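Local coordinates for gentamicin resistance protein (Enterococcus gallinarum, PDB 6CTZ), which probably transfers a phosphate group from a guanine nucleotide to the 2''-hydroxyl of aminoglycosides such as kanamycin, thereby conferring antibiotic resistance, at residues L61-V66 with I70-Y75; E25-Y30 with Q279-E284; Q241-A244 with D250-T253. The protein carries 2 engineered substitutions. All coordinates share one frame; numbering follows the deposited sequence.

Interaction 1 of 3, residues L61-V66 with I70-Y75; sequences LLVGCV and IPQYVY
V63 and I70 meet at a slant where helix 46-62 gives way to the loop leading into strand 73-78, and L62 and V66 pack against the same isoleucine. In the kinase-like fold of this family, the connection corresponds to the loop between helix C and the fourth strand of the nucleotide-binding lobe, and it illustrates how one apolar residue packs a loop against the end of the helix before it. CG2 of V63 lies 3.8 Å from both CG1 and CD1 of I70. The two arms of I70 divide the work. CG1 lies between the backbone N and the carbonyl carbon (chi1 68°), which sends the extended CG1-CD1 arm toward the helix end, where CD1 also lies 3.8 Å from CB of L62. The other branch, CG2, diverges from CB and approaches CG2 of V66 at 4.0 Å, the two side chains crossing at about a right angle. In the turn that follows the helix and precedes V66, N of C65 donates to O of L62 at 2.8 Å. Beyond the group, V66 touches F119 and E122 of helix 106-125 and I70 touches F215, so the contact continues onto the second lobe. Toward solvent the packing thins to V63 and Q72. Extended beyond CG, the glutamine lays its amide across the valine, and OE1 of Q72 approaches CG1 and CG2 of V63 equally, at 3.9 Å.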
loop_
_atom_site.group_PDB
_atom_site.type_symbol
_atom_site.label_atom_id
_atom_site.label_comp_id
_atom_site.label_asym_id
_atom_site.label_seq_id
_atom_site.Cartn_x
_atom_site.Cartn_y
_atom_site.Cartn_z
ATOM N N LEU A 61 -6.806 -17.277 -1.719
ATOM C CA LEU A 61 -5.632 -18.134 -1.690
ATOM C C LEU A 61 -4.667 -17.734 -0.586
ATOM O O LEU A 61 -3.898 -18.576 -0.113
ATOM C CB LEU A 61 -4.906 -18.055 -3.032
ATOM C CG LEU A 61 -5.775 -18.406 -4.240
ATOM C CD1 LEU A 61 -5.049 -18.118 -5.548
ATOM C CD2 LEU A 61 -6.238 -19.851 -4.162
ATOM N N LEU A 62 -4.707 -16.475 -0.158
ATOM C CA LEU A 62 -3.792 -15.974 0.863
ATOM C C LEU A 62 -4.277 -16.216 2.283
ATOM O O LEU A 62 -3.448 -16.277 3.196
ATOM C CB LEU A 62 -3.602 -14.463 0.716
ATOM C CG LEU A 62 -2.712 -13.968 -0.410
ATOM C CD1 LEU A 62 -2.561 -12.463 -0.303
ATOM C CD2 LEU A 62 -1.356 -14.651 -0.345
ATOM N N VAL A 63 -5.595 -16.351 2.492
ATOM C CA VAL A 63 -6.157 -16.397 3.845
ATOM C C VAL A 63 -5.444 -17.443 4.694
ATOM O O VAL A 63 -5.077 -17.196 5.850
ATOM C CB VAL A 63 -7.678 -16.646 3.787
ATOM C CG1 VAL A 63 -8.230 -17.012 5.167
ATOM C CG2 VAL A 63 -8.414 -15.427 3.252
ATOM N N GLY A 64 -5.259 -18.638 4.135
ATOM C CA GLY A 64 -4.650 -19.726 4.873
ATOM C C GLY A 64 -3.147 -19.662 5.015
ATOM O O GLY A 64 -2.553 -20.534 5.660
ATOM N N CYS A 65 -2.509 -18.648 4.429
ATOM C CA CYS A 65 -1.060 -18.519 4.427
ATOM C C CYS A 65 -0.550 -17.412 5.331
ATOM O O CYS A 65 0.664 -17.319 5.539
ATOM C CB CYS A 65 -0.561 -18.250 3.000
ATOM S SG CYS A 65 -1.070 -19.505 1.818
ATOM N N VAL A 66 -1.427 -16.557 5.848
ATOM C CA VAL A 66 -1.015 -15.441 6.689
ATOM C C VAL A 66 -1.657 -15.595 8.063
ATOM O O VAL A 66 -2.684 -16.256 8.228
ATOM C CB VAL A 66 -1.336 -14.061 6.068
ATOM C CG1 VAL A 66 -0.576 -13.870 4.768
ATOM C CG2 VAL A 66 -2.824 -13.916 5.835
ATOM N N ILE A 70 -7.408 -10.866 6.843
ATOM C CA ILE A 70 -7.461 -10.074 5.617
ATOM C C ILE A 70 -8.905 -10.100 5.124
ATOM O O ILE A 70 -9.703 -10.945 5.559
ATOM C CB ILE A 70 -6.472 -10.610 4.550
ATOM C CG1 ILE A 70 -6.904 -11.991 4.030
ATOM C CG2 ILE A 70 -5.033 -10.624 5.098
ATOM C CD1 ILE A 70 -5.906 -12.603 3.048
ATOM N N PRO A 71 -9.281 -9.196 4.215
ATOM C CA PRO A 71 -10.679 -9.184 3.759
ATOM C C PRO A 71 -11.079 -10.502 3.116
ATOM O O PRO A 71 -10.338 -11.090 2.325
ATOM C CB PRO A 71 -10.709 -8.049 2.735
ATOM C CG PRO A 71 -9.590 -7.138 3.162
ATOM C CD PRO A 71 -8.513 -8.086 3.618
ATOM N N GLN A 72 -12.292 -10.941 3.429
ATOM C CA GLN A 72 -12.864 -12.134 2.820
ATOM C C GLN A 72 -14.175 -11.741 2.170
ATOM O O GLN A 72 -15.181 -11.512 2.858
ATOM C CB GLN A 72 -13.097 -13.199 3.865
ATOM C CG GLN A 72 -11.831 -13.757 4.406
ATOM C CD GLN A 72 -12.146 -14.995 5.154
ATOM O OE1 GLN A 72 -12.028 -16.095 4.630
ATOM N NE2 GLN A 72 -12.640 -14.826 6.365
ATOM N N TYR A 73 -14.163 -11.666 0.849
ATOM C CA TYR A 73 -15.316 -11.155 0.124
ATOM C C TYR A 73 -16.416 -12.205 0.129
ATOM O O TYR A 73 -16.298 -13.247 -0.520
ATOM C CB TYR A 73 -14.896 -10.800 -1.296
ATOM C CG TYR A 73 -13.777 -9.769 -1.422
ATOM C CD1 TYR A 73 -13.487 -8.845 -0.407
ATOM C CD2 TYR A 73 -13.017 -9.715 -2.581
ATOM C CE1 TYR A 73 -12.476 -7.911 -0.564
ATOM C CE2 TYR A 73 -12.019 -8.789 -2.741
ATOM C CZ TYR A 73 -11.750 -7.889 -1.737
ATOM O OH TYR A 73 -10.746 -6.974 -1.927
ATOM N N VAL A 74 -17.477 -11.940 0.875
ATOM C CA VAL A 74 -18.647 -12.812 0.914
ATOM C C VAL A 74 -19.641 -12.426 -0.165
ATOM O O VAL A 74 -20.306 -13.288 -0.746
ATOM C CB VAL A 74 -19.274 -12.736 2.322
ATOM C CG1 VAL A 74 -20.658 -13.399 2.367
ATOM C CG2 VAL A 74 -18.331 -13.361 3.341
ATOM N N TYR A 75 -19.750 -11.134 -0.445
ATOM C CA TYR A 75 -20.703 -10.603 -1.407
ATOM C C TYR A 75 -19.922 -10.072 -2.596
ATOM O O TYR A 75 -19.005 -9.261 -2.427
ATOM C CB TYR A 75 -21.534 -9.498 -0.761
ATOM C CG TYR A 75 -22.368 -10.038 0.380
ATOM C CD1 TYR A 75 -23.440 -10.890 0.134
ATOM C CD2 TYR A 75 -22.079 -9.709 1.700
ATOM C CE1 TYR A 75 -24.196 -11.398 1.169
ATOM C CE2 TYR A 75 -22.842 -10.212 2.746
ATOM C CZ TYR A 75 -23.897 -11.056 2.473
ATOM O OH TYR A 75 -24.653 -11.570 3.507
#

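Interaction 2 of 3, residues E25-Y30 with Q279-E284; sequences EGFRNY and QDWISE. With GDP (guanosine-5'-diphosphate), chain B; KAN (kanamycin a), chain E.
F27 and W281 bring their rings together obliquely, with planes at 55° and centroids 5.8 Å apart. The two side chains arrive from opposite directions and touch through CZ of F27 and CZ2 of W281, 3.9 Å apart. Over one face of the phenylalanine lies kanamycin, its C13 3.8 Å above the plane and offset toward the rim, while kanamycin O12 comes within 3.2 Å of CE2 of F27. The tryptophan can span the gap because its CG stands opposite the backbone N (chi1 -169°), which carries the indole off helix 279-296 toward the loop; Y269, another residue of the kanamycin pocket, meets the same indole, and the Y269 hydroxyl is hydrogen-bonded to OE1 of E284. The residues after F27 hold the nucleotide. Two successive backbone amides converge on one oxygen of the beta-phosphate: N of R28 donates to GDP O3B at 2.9 Å, and N of N29 to the same atom at 2.8 Å. ND2 of N29 donates to a second oxygen, GDP O1B, at 3.0 Å. A bond from N of G26 to O of N29 pairs the strands at the base of the loop. Such a phosphate-gripping hairpin loop between strands 20-25 and 29-34 corresponds in position to the nucleotide-binding, glycine-rich loop of kinase folds, here with an aromatic residue that also reaches the aminoglycoside site.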
loop_
_atom_site.group_PDB
_atom_site.type_symbol
_atom_site.label_atom_id
_atom_site.label_comp_id
_atom_site.label_asym_id
_atom_site.label_seq_id
_atom_site.Cartn_x
_atom_site.Cartn_y
_atom_site.Cartn_z
ATOM N N GLU A 25 -11.821 5.953 2.312
ATOM C CA GLU A 25 -11.627 5.997 0.876
ATOM C C GLU A 25 -10.157 6.231 0.583
ATOM O O GLU A 25 -9.432 6.857 1.368
ATOM C CB GLU A 25 -12.495 7.071 0.209
ATOM C CG GLU A 25 -11.971 8.484 0.361
ATOM C CD GLU A 25 -12.834 9.495 -0.364
ATOM O OE1 GLU A 25 -13.380 10.396 0.302
ATOM O OE2 GLU A 25 -12.978 9.381 -1.602
ATOM N N GLY A 26 -9.716 5.673 -0.538
ATOM C CA GLY A 26 -8.375 5.916 -1.027
ATOM C C GLY A 26 -8.417 6.314 -2.488
ATOM O O GLY A 26 -9.456 6.764 -2.983
ATOM N N PHE A 27 -7.329 6.163 -3.204
ATOM C CA PHE A 27 -7.275 6.556 -4.583
ATOM C C PHE A 27 -8.112 5.667 -5.488
ATOM O O PHE A 27 -8.478 6.091 -6.507
ATOM C CB PHE A 27 -5.819 6.490 -5.148
ATOM C CG PHE A 27 -4.828 7.519 -4.600
ATOM C CD1 PHE A 27 -5.122 8.358 -3.593
ATOM C CD2 PHE A 27 -3.582 7.610 -5.163
ATOM C CE1 PHE A 27 -4.179 9.276 -3.110
ATOM C CE2 PHE A 27 -2.639 8.498 -4.685
ATOM C CZ PHE A 27 -2.964 9.348 -3.673
ATOM N N ARG A 28 -8.392 4.448 -5.076
ATOM C CA ARG A 28 -9.066 3.497 -5.938
ATOM C C ARG A 28 -10.409 2.942 -5.479
ATOM O O ARG A 28 -11.071 2.345 -6.250
ATOM C CB ARG A 28 -8.089 2.326 -6.200
ATOM C CG ARG A 28 -6.809 2.728 -6.935
ATOM C CD ARG A 28 -6.891 2.459 -8.415
ATOM N NE ARG A 28 -6.105 3.351 -9.278
ATOM C CZ ARG A 28 -4.917 3.104 -9.777
ATOM N NH1 ARG A 28 -4.264 2.002 -9.504
ATOM N NH2 ARG A 28 -4.353 3.967 -10.558
ATOM N N ASN A 29 -10.755 3.135 -4.238
ATOM C CA ASN A 29 -11.980 2.585 -3.688
ATOM C C ASN A 29 -12.656 3.461 -2.663
ATOM O O ASN A 29 -12.034 4.145 -1.942
ATOM C CB ASN A 29 -11.688 1.250 -2.975
ATOM C CG ASN A 29 -11.210 0.182 -3.900
ATOM O OD1 ASN A 29 -11.962 -0.400 -4.609
ATOM N ND2 ASN A 29 -9.943 -0.002 -3.931
ATOM N N TYR A 30 -13.973 3.378 -2.626
ATOM C CA TYR A 30 -14.794 4.020 -1.609
ATOM C C TYR A 30 -15.427 2.923 -0.764
ATOM O O TYR A 30 -16.056 2.008 -1.305
ATOM C CB TYR A 30 -15.875 4.863 -2.287
ATOM C CG TYR A 30 -16.877 5.498 -1.361
ATOM C CD1 TYR A 30 -16.479 6.364 -0.353
ATOM C CD2 TYR A 30 -18.232 5.249 -1.511
ATOM C CE1 TYR A 30 -17.406 6.958 0.489
ATOM C CE2 TYR A 30 -19.169 5.843 -0.682
ATOM C CZ TYR A 30 -18.749 6.690 0.322
ATOM O OH TYR A 30 -19.677 7.277 1.156
ATOM N N GLN A 279 -4.119 22.420 -7.326
ATOM C CA GLN A 279 -3.017 23.325 -7.012
ATOM C C GLN A 279 -2.520 23.138 -5.582
ATOM O O GLN A 279 -1.312 23.219 -5.328
ATOM C CB GLN A 279 -3.428 24.776 -7.271
ATOM C CG GLN A 279 -2.289 25.779 -7.130
ATOM C CD GLN A 279 -1.151 25.522 -8.102
ATOM O OE1 GLN A 279 -1.295 25.717 -9.312
ATOM N NE2 GLN A 279 -0.010 25.083 -7.578
ATOM N N ASP A 280 -3.430 22.894 -4.634
ATOM C CA ASP A 280 -3.011 22.614 -3.262
ATOM C C ASP A 280 -2.158 21.355 -3.195
ATOM O O ASP A 280 -1.123 21.327 -2.519
ATOM C CB ASP A 280 -4.232 22.456 -2.355
ATOM C CG ASP A 280 -4.996 23.751 -2.160
ATOM O OD1 ASP A 280 -4.382 24.836 -2.249
ATOM O OD2 ASP A 280 -6.216 23.679 -1.907
ATOM N N TRP A 281 -2.592 20.296 -3.882
ATOM C CA TRP A 281 -1.832 19.051 -3.927
ATOM C C TRP A 281 -0.480 19.265 -4.596
ATOM O O TRP A 281 0.547 18.781 -4.105
ATOM C CB TRP A 281 -2.658 18.021 -4.696
ATOM C CG TRP A 281 -2.201 16.598 -4.653
ATOM C CD1 TRP A 281 -0.969 16.120 -4.306
ATOM C CD2 TRP A 281 -2.998 15.457 -4.984
ATOM N NE1 TRP A 281 -0.955 14.749 -4.404
ATOM C CE2 TRP A 281 -2.190 14.320 -4.816
ATOM C CE3 TRP A 281 -4.321 15.290 -5.410
ATOM C CZ2 TRP A 281 -2.660 13.031 -5.057
ATOM C CZ3 TRP A 281 -4.788 14.011 -5.643
ATOM C CH2 TRP A 281 -3.960 12.899 -5.468
ATOM N N ILE A 282 -0.464 19.993 -5.714
ATOM C CA ILE A 282 0.789 20.290 -6.407
ATOM C C ILE A 282 1.753 21.012 -5.474
ATOM O O ILE A 282 2.923 20.630 -5.344
ATOM C CB ILE A 282 0.515 21.098 -7.690
ATOM C CG1 ILE A 282 -0.159 20.214 -8.742
ATOM C CG2 ILE A 282 1.805 21.696 -8.238
ATOM C CD1 ILE A 282 -0.833 20.998 -9.850
ATOM N N SER A 283 1.271 22.060 -4.804
ATOM C CA SER A 283 2.123 22.801 -3.880
ATOM C C SER A 283 2.600 21.914 -2.737
ATOM O O SER A 283 3.775 21.967 -2.351
ATOM C CB SER A 283 1.383 24.030 -3.354
ATOM O OG SER A 283 1.086 24.920 -4.415
ATOM N N GLU A 284 1.707 21.080 -2.195
ATOM C CA GLU A 284 2.106 20.145 -1.148
ATOM C C GLU A 284 3.180 19.185 -1.644
ATOM O O GLU A 284 4.157 18.914 -0.937
ATOM C CB GLU A 284 0.890 19.364 -0.647
ATOM C CG GLU A 284 1.215 18.334 0.430
ATOM C CD GLU A 284 0.094 17.325 0.646
ATOM O OE1 GLU A 284 -0.865 17.312 -0.154
ATOM O OE2 GLU A 284 0.171 16.544 1.617
HETATM P PB GDP B . -7.997 2.261 -1.568
HETATM O O1B GDP B . -7.602 1.063 -2.398
HETATM O O2B GDP B . -6.840 2.799 -0.753
HETATM O O3B GDP B . -8.712 3.310 -2.388
HETATM O O3A GDP B . -9.121 1.707 -0.544
HETATM P PA GDP B . -8.930 0.796 0.782
HETATM O O1A GDP B . -9.114 -0.657 0.460
HETATM O O2A GDP B . -7.614 1.134 1.461
HETATM O "O5'" GDP B . -10.217 1.266 1.652
HETATM C "C5'" GDP B . -10.388 2.649 1.935
HETATM C "C4'" GDP B . -10.392 2.847 3.432
HETATM O "O4'" GDP B . -11.555 2.222 3.975
HETATM C "C3'" GDP B . -9.234 2.197 4.171
HETATM O "O3'" GDP B . -8.033 2.975 4.115
HETATM C "C2'" GDP B . -9.799 2.146 5.568
HETATM O "O2'" GDP B . -9.766 3.445 6.169
HETATM C "C1'" GDP B . -11.258 1.813 5.304
HETATM N N9 GDP B . -11.465 0.353 5.378
HETATM C C8 GDP B . -11.555 -0.527 4.355
HETATM N N7 GDP B . -11.752 -1.777 4.848
HETATM C C5 GDP B . -11.793 -1.685 6.191
HETATM C C6 GDP B . -11.953 -2.605 7.324
HETATM O O6 GDP B . -12.127 -3.824 7.135
HETATM N N1 GDP B . -11.929 -2.070 8.554
HETATM C C2 GDP B . -11.749 -0.752 8.793
HETATM N N2 GDP B . -11.752 -0.303 10.063
HETATM N N3 GDP B . -11.585 0.153 7.803
HETATM C C4 GDP B . -11.610 -0.276 6.523
HETATM C C1 KAN E . 1.660 10.449 0.536
HETATM C C2 KAN E . 2.958 11.256 0.492
HETATM C C3 KAN E . 3.345 11.668 1.897
HETATM C C4 KAN E . 2.198 12.491 2.462
HETATM C C5 KAN E . 0.897 11.693 2.462
HETATM C C6 KAN E . -0.281 12.535 2.944
HETATM C C7 KAN E . 0.408 5.321 1.004
HETATM C C8 KAN E . -0.136 6.290 -0.042
HETATM C C9 KAN E . 0.759 7.530 -0.125
HETATM C C10 KAN E . 0.913 8.213 1.234
HETATM C C11 KAN E . 1.396 7.211 2.285
HETATM C C12 KAN E . 0.474 6.000 2.366
HETATM C C13 KAN E . -1.034 6.047 -2.286
HETATM C C14 KAN E . -1.608 4.890 -3.089
HETATM C C15 KAN E . -0.453 4.129 -3.746
HETATM C C16 KAN E . 0.374 5.088 -4.595
HETATM C C17 KAN E . 0.821 6.266 -3.752
HETATM C C18 KAN E . 1.532 7.281 -4.632
HETATM N N1 KAN E . -1.482 11.724 2.863
HETATM N N2 KAN E . 1.492 7.830 3.602
HETATM N N3 KAN E . -0.441 4.132 1.056
HETATM N N4 KAN E . -0.916 3.018 -4.570
HETATM O O5 KAN E . 0.584 11.143 1.177
HETATM O O6 KAN E . 3.987 10.445 -0.081
HETATM O O7 KAN E . 4.545 12.449 1.888
HETATM O O8 KAN E . 2.522 12.880 3.798
HETATM O O9 KAN E . 1.935 9.212 1.198
HETATM O O10 KAN E . 0.172 8.473 -1.037
HETATM O O11 KAN E . -0.151 5.560 -1.277
HETATM O O12 KAN E . -0.306 6.897 -3.167
HETATM O O13 KAN E . -2.376 4.072 -2.203
HETATM O O14 KAN E . 1.551 4.452 -5.122
HETATM O O15 KAN E . 1.956 8.386 -3.827
#

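Interaction 3 of 3, residues Q241-A244 with D250-T253; sequences QVMA and DLDT
M243 and L251 join two consecutive helices of the larger, mainly helical lobe, 236-246 and 251-276, which are linked by a short loop in the kinase-like phosphotransferase fold. The close packing is confined to one spot: both methyls of the leucine, CD1 and CD2, straddle CB of M243, each at 3.8 Å. CG of L251 stands opposite the carbonyl carbon (chi1 -62°), and this sets its forked end against the preceding helix. Beyond CB the extended methionine chain comes no nearer to the leucine methyls and is buried, touching Y227 as well as I255 and V258 farther along helix 251-276. On the outer side the fit is looser. A244 is exposed, and L251 approaches it no closer than 4.4 Å, from CD1 to the backbone N of A244. A salt bridge between OD1 of D252 and R240 adds a polar link between the same helices. Before L251, D250 occupies the N-cap position and begins the second helix with both carboxylate oxygens engaged. Its OD1 accepts weakly from N of T253, at 3.4 Å, whereas OD2 of D250 receives the hydroxyl OG1 of T253 at 2.6 Å, from 44° out of the carboxylate plane.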
loop_
_atom_site.group_PDB
_atom_site.type_symbol
_atom_site.label_atom_id
_atom_site.label_comp_id
_atom_site.label_asym_id
_atom_site.label_seq_id
_atom_site.Cartn_x
_atom_site.Cartn_y
_atom_site.Cartn_z
ATOM N N GLN A 241 13.901 -2.398 12.846
ATOM C CA GLN A 241 13.462 -3.505 13.692
ATOM C C GLN A 241 12.793 -4.598 12.866
ATOM O O GLN A 241 13.038 -5.787 13.090
ATOM C CB GLN A 241 12.474 -3.010 14.751
ATOM C CG GLN A 241 13.021 -2.112 15.840
ATOM C CD GLN A 241 11.933 -1.727 16.837
ATOM O OE1 GLN A 241 11.291 -0.683 16.703
ATOM N NE2 GLN A 241 11.707 -2.584 17.829
ATOM N N VAL A 242 11.928 -4.213 11.925
ATOM C CA VAL A 242 11.316 -5.195 11.028
ATOM C C VAL A 242 12.390 -5.913 10.219
ATOM O O VAL A 242 12.398 -7.146 10.116
ATOM C CB VAL A 242 10.267 -4.527 10.119
ATOM C CG1 VAL A 242 9.670 -5.567 9.177
ATOM C CG2 VAL A 242 9.152 -3.867 10.949
ATOM N N MET A 243 13.332 -5.146 9.658
ATOM C CA MET A 243 14.404 -5.740 8.863
ATOM C C MET A 243 15.214 -6.735 9.679
ATOM O O MET A 243 15.585 -7.804 9.181
ATOM C CB MET A 243 15.318 -4.640 8.329
ATOM C CG MET A 243 14.642 -3.781 7.278
ATOM S SD MET A 243 15.665 -2.373 6.838
ATOM C CE MET A 243 14.724 -1.789 5.418
ATOM N N ALA A 244 15.493 -6.410 10.942
ATOM C CA ALA A 244 16.270 -7.324 11.769
ATOM C C ALA A 244 15.515 -8.628 11.992
ATOM O O ALA A 244 16.081 -9.718 11.850
ATOM C CB ALA A 244 16.629 -6.656 13.092
ATOM N N ASP A 250 23.120 -6.126 5.994
ATOM C CA ASP A 250 23.635 -4.815 5.593
ATOM C C ASP A 250 22.507 -3.785 5.517
ATOM O O ASP A 250 22.126 -3.294 4.449
ATOM C CB ASP A 250 24.426 -4.889 4.284
ATOM C CG ASP A 250 25.102 -3.572 3.937
ATOM O OD1 ASP A 250 25.113 -2.648 4.783
ATOM O OD2 ASP A 250 25.612 -3.458 2.808
ATOM N N LEU A 251 21.985 -3.469 6.704
ATOM C CA LEU A 251 20.820 -2.594 6.772
ATOM C C LEU A 251 21.122 -1.177 6.302
ATOM O O LEU A 251 20.211 -0.489 5.840
ATOM C CB LEU A 251 20.213 -2.560 8.175
ATOM C CG LEU A 251 19.678 -3.870 8.746
ATOM C CD1 LEU A 251 18.688 -3.608 9.872
ATOM C CD2 LEU A 251 19.076 -4.747 7.683
ATOM N N ASP A 252 22.368 -0.707 6.419
ATOM C CA ASP A 252 22.664 0.630 5.909
ATOM C C ASP A 252 22.433 0.707 4.404
ATOM O O ASP A 252 21.848 1.675 3.904
ATOM C CB ASP A 252 24.101 1.029 6.239
ATOM C CG ASP A 252 24.321 1.281 7.717
ATOM O OD1 ASP A 252 23.368 1.641 8.433
ATOM O OD2 ASP A 252 25.476 1.146 8.164
ATOM N N THR A 253 22.863 -0.319 3.665
ATOM C CA THR A 253 22.617 -0.330 2.228
ATOM C C THR A 253 21.131 -0.506 1.929
ATOM O O THR A 253 20.584 0.177 1.053
ATOM C CB THR A 253 23.437 -1.437 1.568
ATOM O OG1 THR A 253 24.827 -1.198 1.811
ATOM C CG2 THR A 253 23.188 -1.482 0.070
#

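In the fold
Interactions 1 and 3 are partly buried apolar contacts between neighbours in sequence, each closing a short connection after a helix; interaction 2 is a surface contact joining parts of the chain 249 residues apart, and both others are nested within the loop it closes. Interactions 1 and 2 involve loops leading into strands 73-78 and 29-34 of the same five-stranded sheet, but their centres lie 28 Å apart. Interaction 3 belongs to the helical lobe, and its helix 251-276 is followed directly by the helix 279-296 used in interaction 2. Chemistry follows place: aliphatic groups pack in 1 and 3, whereas 2 combines aromatic packing with ligand binding between the lobes.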